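Local atomic coordinates of motility protein B (Helicobacter pylori, PDB entry 3S06), a protein that probably forms the stator of the flagellar motor together with MotA and may fasten the torque-generating machinery to the cell wall. Residues N68-T73 and R136-F141; L27-N32 and L49-I54; F72-P77 and N120-N125. One frame throughout, in Å; residues are numbered along the deposited sequence.

Contact 1 of 3, residues N68-T73 and R136-F141; sequences NVRGFT and RVEIFF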
# COMPACT_ATOMS: atom_id res chain seq x y z
N ASN A 68 17.49 -1.29 0.81
CA ASN A 68 18.07 -0.30 -0.09
C ASN A 68 18.77 0.75 0.75
O ASN A 68 18.14 1.40 1.59
CB ASN A 68 16.96 0.33 -0.95
CG ASN A 68 17.49 1.40 -1.90
OD1 ASN A 68 17.11 2.58 -1.78
ND2 ASN A 68 18.33 1.01 -2.87
N VAL A 69 20.08 0.90 0.53
CA VAL A 69 20.88 1.85 1.27
C VAL A 69 20.94 3.18 0.51
O VAL A 69 21.50 3.25 -0.58
CB VAL A 69 22.31 1.29 1.52
CG1 VAL A 69 23.08 2.25 2.40
CG2 VAL A 69 22.27 -0.15 2.15
N ARG A 70 20.38 4.24 1.11
CA ARG A 70 20.18 5.53 0.43
C ARG A 70 21.06 6.66 0.96
O ARG A 70 21.06 6.91 2.16
CB ARG A 70 18.72 5.97 0.62
CG ARG A 70 17.66 4.94 0.20
CD ARG A 70 16.31 5.48 0.71
NE ARG A 70 15.17 5.02 -0.02
CZ ARG A 70 13.95 5.49 0.19
NH1 ARG A 70 13.72 6.41 1.13
NH2 ARG A 70 12.96 5.04 -0.52
N GLY A 71 21.75 7.35 0.07
CA GLY A 71 22.66 8.44 0.44
C GLY A 71 22.08 9.79 0.08
O GLY A 71 21.47 9.93 -0.99
N PHE A 72 22.26 10.77 0.97
CA PHE A 72 21.79 12.14 0.80
C PHE A 72 22.93 13.10 1.10
O PHE A 72 23.80 12.78 1.93
CB PHE A 72 20.65 12.46 1.79
CG PHE A 72 19.40 11.65 1.58
CD1 PHE A 72 18.32 12.20 0.92
CD2 PHE A 72 19.31 10.33 2.07
CE1 PHE A 72 17.14 11.46 0.71
CE2 PHE A 72 18.15 9.56 1.85
CZ PHE A 72 17.06 10.12 1.18
N THR A 73 22.92 14.26 0.45
CA THR A 73 23.79 15.36 0.89
C THR A 73 22.99 16.66 1.00
O THR A 73 21.80 16.72 0.63
CB THR A 73 25.01 15.59 -0.06
OG1 THR A 73 24.63 16.40 -1.17
CG2 THR A 73 25.58 14.26 -0.58
N ARG A 136 22.66 12.24 5.78
CA ARG A 136 22.44 10.89 6.34
C ARG A 136 22.58 9.82 5.29
O ARG A 136 22.56 10.09 4.07
CB ARG A 136 21.03 10.78 6.95
CG ARG A 136 19.90 10.79 5.88
CD ARG A 136 18.53 11.03 6.52
NE ARG A 136 17.49 11.14 5.50
CZ ARG A 136 17.22 12.24 4.82
NH1 ARG A 136 17.94 13.35 4.99
NH2 ARG A 136 16.23 12.23 3.90
N VAL A 137 22.73 8.58 5.76
CA VAL A 137 22.39 7.43 4.97
C VAL A 137 21.13 6.81 5.58
O VAL A 137 21.00 6.72 6.81
CB VAL A 137 23.57 6.45 4.91
CG1 VAL A 137 23.15 5.10 4.31
CG2 VAL A 137 24.74 7.05 4.07
N GLU A 138 20.20 6.39 4.72
CA GLU A 138 19.01 5.68 5.18
C GLU A 138 19.07 4.23 4.81
O GLU A 138 19.63 3.88 3.77
CB GLU A 138 17.77 6.26 4.47
CG GLU A 138 17.40 7.62 4.95
CD GLU A 138 16.15 8.17 4.29
OE1 GLU A 138 15.62 7.55 3.32
OE2 GLU A 138 15.70 9.22 4.77
N ILE A 139 18.52 3.37 5.66
CA ILE A 139 18.32 2.00 5.22
C ILE A 139 16.81 1.84 5.09
O ILE A 139 16.05 2.04 6.04
CB ILE A 139 18.90 0.95 6.18
CG1 ILE A 139 20.38 1.25 6.45
CG2 ILE A 139 18.76 -0.47 5.58
CD1 ILE A 139 20.95 0.38 7.50
N PHE A 140 16.40 1.50 3.88
CA PHE A 140 14.97 1.46 3.53
C PHE A 140 14.59 0.01 3.27
O PHE A 140 15.26 -0.68 2.47
CB PHE A 140 14.72 2.33 2.29
CG PHE A 140 13.30 2.28 1.78
CD1 PHE A 140 12.25 2.72 2.57
CD2 PHE A 140 13.03 1.79 0.50
CE1 PHE A 140 10.92 2.67 2.08
CE2 PHE A 140 11.71 1.75 0.01
CZ PHE A 140 10.66 2.19 0.83
N PHE A 141 13.56 -0.44 3.98
CA PHE A 141 13.09 -1.82 3.91
C PHE A 141 11.76 -1.86 3.18
O PHE A 141 10.81 -1.20 3.59
CB PHE A 141 12.91 -2.38 5.31
CG PHE A 141 14.17 -2.38 6.14
CD1 PHE A 141 14.94 -3.53 6.24
CD2 PHE A 141 14.57 -1.23 6.83
CE1 PHE A 141 16.11 -3.54 7.01
CE2 PHE A 141 15.73 -1.22 7.59
CZ PHE A 141 16.49 -2.38 7.70
O HOH W 1 25.15 10.43 2.68
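Arg-70 lays its side chain across Glu-138 and Phe-140 of the adjacent antiparallel strand. Its CB sits 4.0 Å from Glu-138 CB, the two residues forming a hydrogen-bonded antiparallel pair whose backbones exchange N-H to carbonyl bonds. From CG the chain runs extended: CD passes 3.4 Å from Glu-138 OE1, and NE then lies 3.6 Å from Phe-140 CB. At the tip the work is divided. NH1 makes a salt-bridging hydrogen bond of 3.1 Å to Glu-138 OE1, which lies in the guanidinium plane, while NH2 sits over the centre of the Phe-140 ring in a cation-pi stack with the planes 21° apart. Both strands belong to the middle of the mixed sheet of the OmpA-like domain. Farther along, Arg-136 has CG wedged between its backbone N and carbonyl carbon (chi1 70°), and its guanidinium lies flat on Phe-72, CZ 3.8 Å from the ring centroid. Arg-136 NE bonds Glu-138 OE2 at 2.7 Å from the anti side, so one carboxylate bridges both arginines; Lys-28 also meets OE2. On the reverse face of the sheet, Val-69 CG1 presses tightly against Val-137 CG1 at 3.4 Å.

Contact 2 of 3, residues L27-N32 and L49-I54; sequences LKLPSN and LYIERI
Helix-on-sheet packing in the OmpA-like periplasmic domain brings Leu-27 and Leu-29, on strand 24-29, against Tyr-50, Ile-51 and Ile-54, on helix 48-57. The helix lies over one face of the sheet and runs nearly antiparallel to the strand, with 166° between the directions of the two short segments. Their axes come no closer than 12.0 Å, so the gap is bridged by the outer carbons of the side chains and the contact is wholly apolar. Ile-54 is the residue that meets both leucines. Its CG1 is 4.1 Å from Leu-27 CD1, the two side chains reaching toward each other tip to tip. The terminal CD1 of Ile-54 lies near both leucines, 4.1 Å from Leu-27 CD1 and 4.0 Å from Leu-29 CD2, again end against end. With CG1 anti to the carbonyl carbon (chi1 -65°) and CD1 extended from it (chi2 167°), the chain carries this methyl out to the leucines; CG2 also nears Leu-27 CD1. Both methyls of Leu-29 touch Ile-54 CD1. Leu-29 CD2 also comes obliquely to the Tyr-50 ring, 3.9 Å from CE2, and Leu-29 CD1 more loosely meets Ile-51 CD1 at 4.3 Å. Ile-51 also packs on Val-97, Val-100 and Leu-101 of helix 86-103. Beside strand 24-29 in the sheet runs strand 137-142: Phe-141 touches Leu-27, and Ile-139 touches both Leu-29 and Ile-54. Phe-159 of a second subunit packs on Leu-27, Tyr-50 and Ile-54, and Glu-158 of that subunit forms a salt bridge with Arg-53. The layer is bounded by strands 24-29 and 137-142, by helix 86-103, and by the C-terminal helix of the neighbouring copy.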
# COMPACT_ATOMS: atom_id res chain seq x y z
N LEU A 27 15.40 3.35 8.44
CA LEU A 27 16.33 3.66 9.54
C LEU A 27 17.19 4.84 9.10
O LEU A 27 17.90 4.75 8.10
CB LEU A 27 17.21 2.47 9.87
CG LEU A 27 16.58 1.31 10.61
CD1 LEU A 27 17.66 0.23 10.67
CD2 LEU A 27 16.13 1.76 12.02
N LYS A 28 17.09 5.95 9.83
CA LYS A 28 17.77 7.17 9.44
C LYS A 28 19.07 7.27 10.23
O LYS A 28 19.06 7.35 11.47
CB LYS A 28 16.86 8.39 9.65
CG LYS A 28 15.86 8.56 8.52
CD LYS A 28 14.99 9.75 8.73
CE LYS A 28 13.67 9.53 8.09
NZ LYS A 28 13.76 9.84 6.63
N LEU A 29 20.19 7.23 9.52
CA LEU A 29 21.50 7.24 10.17
C LEU A 29 22.23 8.53 9.83
O LEU A 29 22.81 8.65 8.75
CB LEU A 29 22.35 6.03 9.72
CG LEU A 29 21.61 4.68 9.77
CD1 LEU A 29 22.46 3.60 9.12
CD2 LEU A 29 21.22 4.33 11.19
N PRO A 30 22.21 9.52 10.76
CA PRO A 30 22.95 10.77 10.49
C PRO A 30 24.42 10.50 10.20
O PRO A 30 24.98 9.50 10.67
CB PRO A 30 22.77 11.57 11.79
CG PRO A 30 21.49 11.01 12.39
CD PRO A 30 21.60 9.52 12.10
N SER A 31 25.03 11.40 9.42
CA SER A 31 26.42 11.22 8.96
C SER A 31 27.36 10.74 10.07
O SER A 31 28.16 9.82 9.88
CB SER A 31 26.95 12.52 8.38
OG SER A 31 28.26 12.32 7.88
N ASN A 32 27.28 11.41 11.22
CA ASN A 32 28.23 11.17 12.31
C ASN A 32 28.17 9.76 12.93
O ASN A 32 29.11 9.34 13.63
CB ASN A 32 28.09 12.25 13.40
CG ASN A 32 26.69 12.35 13.96
OD1 ASN A 32 25.76 12.72 13.25
ND2 ASN A 32 26.53 12.01 15.24
N LEU A 49 30.00 -0.55 15.77
CA LEU A 49 29.06 -1.21 16.70
C LEU A 49 27.62 -1.08 16.21
O LEU A 49 26.88 -2.06 16.19
CB LEU A 49 29.17 -0.58 18.12
CG LEU A 49 28.26 -1.02 19.28
CD1 LEU A 49 28.78 -0.45 20.58
CD2 LEU A 49 26.76 -0.65 19.09
N TYR A 50 27.23 0.14 15.83
CA TYR A 50 25.86 0.44 15.43
C TYR A 50 25.45 -0.29 14.16
O TYR A 50 24.36 -0.84 14.09
CB TYR A 50 25.63 1.95 15.30
CG TYR A 50 24.19 2.35 15.50
CD1 TYR A 50 23.76 2.83 16.73
CD2 TYR A 50 23.25 2.26 14.47
CE1 TYR A 50 22.43 3.21 16.93
CE2 TYR A 50 21.92 2.64 14.65
CZ TYR A 50 21.52 3.13 15.89
OH TYR A 50 20.22 3.51 16.10
N ILE A 51 26.34 -0.30 13.17
CA ILE A 51 26.09 -1.05 11.92
C ILE A 51 26.00 -2.55 12.11
O ILE A 51 25.20 -3.22 11.46
CB ILE A 51 27.14 -0.73 10.82
CG1 ILE A 51 26.78 0.59 10.19
CG2 ILE A 51 27.04 -1.77 9.69
CD1 ILE A 51 25.44 0.52 9.35
N GLU A 52 26.81 -3.08 13.01
CA GLU A 52 26.73 -4.49 13.33
C GLU A 52 25.33 -4.86 13.85
O GLU A 52 24.79 -5.88 13.47
CB GLU A 52 27.83 -4.90 14.32
CG GLU A 52 27.96 -6.41 14.52
CD GLU A 52 26.96 -6.99 15.53
OE1 GLU A 52 26.46 -6.23 16.38
OE2 GLU A 52 26.66 -8.21 15.46
N ARG A 53 24.73 -4.02 14.71
CA ARG A 53 23.36 -4.32 15.22
C ARG A 53 22.35 -4.44 14.14
O ARG A 53 21.51 -5.33 14.16
CB ARG A 53 22.82 -3.25 16.14
CG ARG A 53 23.61 -3.05 17.38
CD ARG A 53 23.00 -1.96 18.20
NE ARG A 53 21.68 -2.30 18.73
CZ ARG A 53 20.76 -1.39 19.04
NH1 ARG A 53 21.06 -0.10 18.87
NH2 ARG A 53 19.57 -1.75 19.53
N ILE A 54 22.41 -3.48 13.21
CA ILE A 54 21.52 -3.48 12.09
C ILE A 54 21.69 -4.75 11.28
O ILE A 54 20.70 -5.37 10.88
CB ILE A 54 21.70 -2.19 11.23
CG1 ILE A 54 21.29 -0.98 12.07
CG2 ILE A 54 20.90 -2.29 9.92
CD1 ILE A 54 21.68 0.40 11.50

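Contact 3 of 3, residues F72-P77 and N120-N125; sequences FTDDTP and NPIAPN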
# COMPACT_ATOMS: atom_id res chain seq x y z
N PHE A 72 22.26 10.77 0.97
CA PHE A 72 21.79 12.14 0.80
C PHE A 72 22.93 13.10 1.10
O PHE A 72 23.80 12.78 1.93
CB PHE A 72 20.65 12.46 1.79
CG PHE A 72 19.40 11.65 1.58
CD1 PHE A 72 18.32 12.20 0.92
CD2 PHE A 72 19.31 10.33 2.07
CE1 PHE A 72 17.14 11.46 0.71
CE2 PHE A 72 18.15 9.56 1.85
CZ PHE A 72 17.06 10.12 1.18
N THR A 73 22.92 14.26 0.45
CA THR A 73 23.79 15.36 0.89
C THR A 73 22.99 16.66 1.00
O THR A 73 21.80 16.72 0.63
CB THR A 73 25.01 15.59 -0.06
OG1 THR A 73 24.63 16.40 -1.17
CG2 THR A 73 25.58 14.26 -0.58
N ASP A 74 23.61 17.69 1.57
CA ASP A 74 23.11 19.05 1.36
C ASP A 74 24.00 19.75 0.34
O ASP A 74 24.77 19.08 -0.36
CB ASP A 74 23.01 19.83 2.68
CG ASP A 74 24.32 19.92 3.45
OD1 ASP A 74 25.41 19.60 2.92
OD2 ASP A 74 24.25 20.36 4.61
N ASP A 75 23.92 21.09 0.27
CA ASP A 75 24.64 21.89 -0.70
C ASP A 75 26.07 22.26 -0.29
O ASP A 75 26.62 23.26 -0.79
CB ASP A 75 23.87 23.20 -0.96
CG ASP A 75 22.64 23.01 -1.83
OD1 ASP A 75 22.50 21.94 -2.46
OD2 ASP A 75 21.81 23.94 -1.91
N THR A 76 26.65 21.53 0.66
CA THR A 76 28.07 21.76 1.05
C THR A 76 28.93 21.54 -0.21
O THR A 76 28.75 20.52 -0.87
CB THR A 76 28.49 20.78 2.15
OG1 THR A 76 27.66 20.97 3.30
CG2 THR A 76 29.97 20.97 2.56
N PRO A 77 29.83 22.48 -0.56
CA PRO A 77 30.58 22.28 -1.82
C PRO A 77 31.45 21.02 -1.76
O PRO A 77 31.83 20.57 -0.68
CB PRO A 77 31.46 23.53 -1.92
CG PRO A 77 30.74 24.58 -1.07
CD PRO A 77 30.09 23.81 0.04
N ASN A 120 18.83 19.29 0.28
CA ASN A 120 18.59 20.43 1.19
C ASN A 120 19.62 21.53 1.03
O ASN A 120 20.79 21.25 0.80
CB ASN A 120 18.60 19.97 2.65
CG ASN A 120 17.26 19.47 3.11
OD1 ASN A 120 17.12 18.32 3.52
ND2 ASN A 120 16.25 20.35 3.07
N PRO A 121 19.19 22.80 1.17
CA PRO A 121 20.14 23.89 1.09
C PRO A 121 20.84 24.07 2.43
O PRO A 121 20.44 23.46 3.40
CB PRO A 121 19.24 25.10 0.80
CG PRO A 121 17.93 24.75 1.45
CD PRO A 121 17.80 23.27 1.33
N ILE A 122 21.88 24.89 2.47
CA ILE A 122 22.44 25.36 3.73
C ILE A 122 21.53 26.51 4.19
O ILE A 122 21.41 27.50 3.46
CB ILE A 122 23.88 25.89 3.53
CG1 ILE A 122 24.85 24.83 2.96
CG2 ILE A 122 24.42 26.54 4.81
CD1 ILE A 122 24.78 23.47 3.58
N ALA A 123 20.92 26.39 5.38
CA ALA A 123 20.00 27.42 5.88
C ALA A 123 20.52 28.11 7.15
O ALA A 123 21.07 27.44 8.03
CB ALA A 123 18.62 26.81 6.15
N PRO A 124 20.35 29.44 7.25
CA PRO A 124 20.71 30.11 8.50
C PRO A 124 20.06 29.47 9.72
O PRO A 124 18.88 29.04 9.69
CB PRO A 124 20.20 31.54 8.30
CG PRO A 124 20.28 31.73 6.80
CD PRO A 124 19.94 30.39 6.20
N ASN A 125 20.85 29.35 10.78
CA ASN A 125 20.42 28.88 12.08
C ASN A 125 20.17 27.37 12.17
O ASN A 125 19.69 26.91 13.21
CB ASN A 125 19.27 29.75 12.63
CG ASN A 125 19.62 31.23 12.58
OD1 ASN A 125 18.94 32.03 11.93
ND2 ASN A 125 20.74 31.59 13.20
O HOH W 2 22.46 26.47 -0.13
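Asp-74 and Asn-120 stand side by side with their CA atoms 4.7 Å apart, near the C-terminal ends of two neighbouring parallel strands, 66-74 and 111-120, joined by helix 86-103 in a beta-alpha-beta crossover. Beyond this pair the 120-125 segment has no regular structure, and the 72-77 segment turns at once, through an Asx turn that Asp-74 builds with its own carboxylate. Asp-74 OD1 accepts from the backbone N of Thr-76, two residues on, at 3.2 Å, and from Thr-76 OG1 at 2.7 Å. Both donors come from the same face of the carboxylate, the amide from well above its plane and the hydroxyl from the syn side, so the side chain holds the loop in two places. Asp-74 can do this because its CG lies between backbone N and carbonyl carbon (chi1 57°), folding the carboxylate over the turn. Asp-75 points toward the other segment. In one of its two modelled conformers, OD2 lies 3.4 Å from Pro-121 CA and OD1 turns to Ser-118. A water links Ile-122 N to Asp-75 OD2 in that conformer. Arg-131 of helix 128-134 touches Ile-122, whose terminal CD1 also lies near Thr-76 OG1. The side chain of Asp-74 meets the 120-125 segment too: its CB is 3.2 Å from Asn-120 O, and the isoleucine crosses it at a slant, bringing Ile-122 CD1 to 3.3 Å from Asp-74 OD2.

In the fold
From the N terminus, contact 2 closes first: strand 24-29 leads through a mostly irregular loop to helix 48-57, which folds back over it. The chain then enters strand 66-74, from which both remaining contacts start. Contact 3 joins its end to the loop after strand 111-120, closing the crossover through helix 86-103; contact 1 closes later, when strand 137-142 comes in alongside, so its loop holds all of contact 3 except the shared Phe-72 and Thr-73. Contacts 1 and 2 meet where strands 137-142 and 24-29 are neighbours, with Leu-27 N probably hydrogen-bonded to Ile-139 O. Contacts 2 and 3 do not touch; their centres are about 21 Å apart.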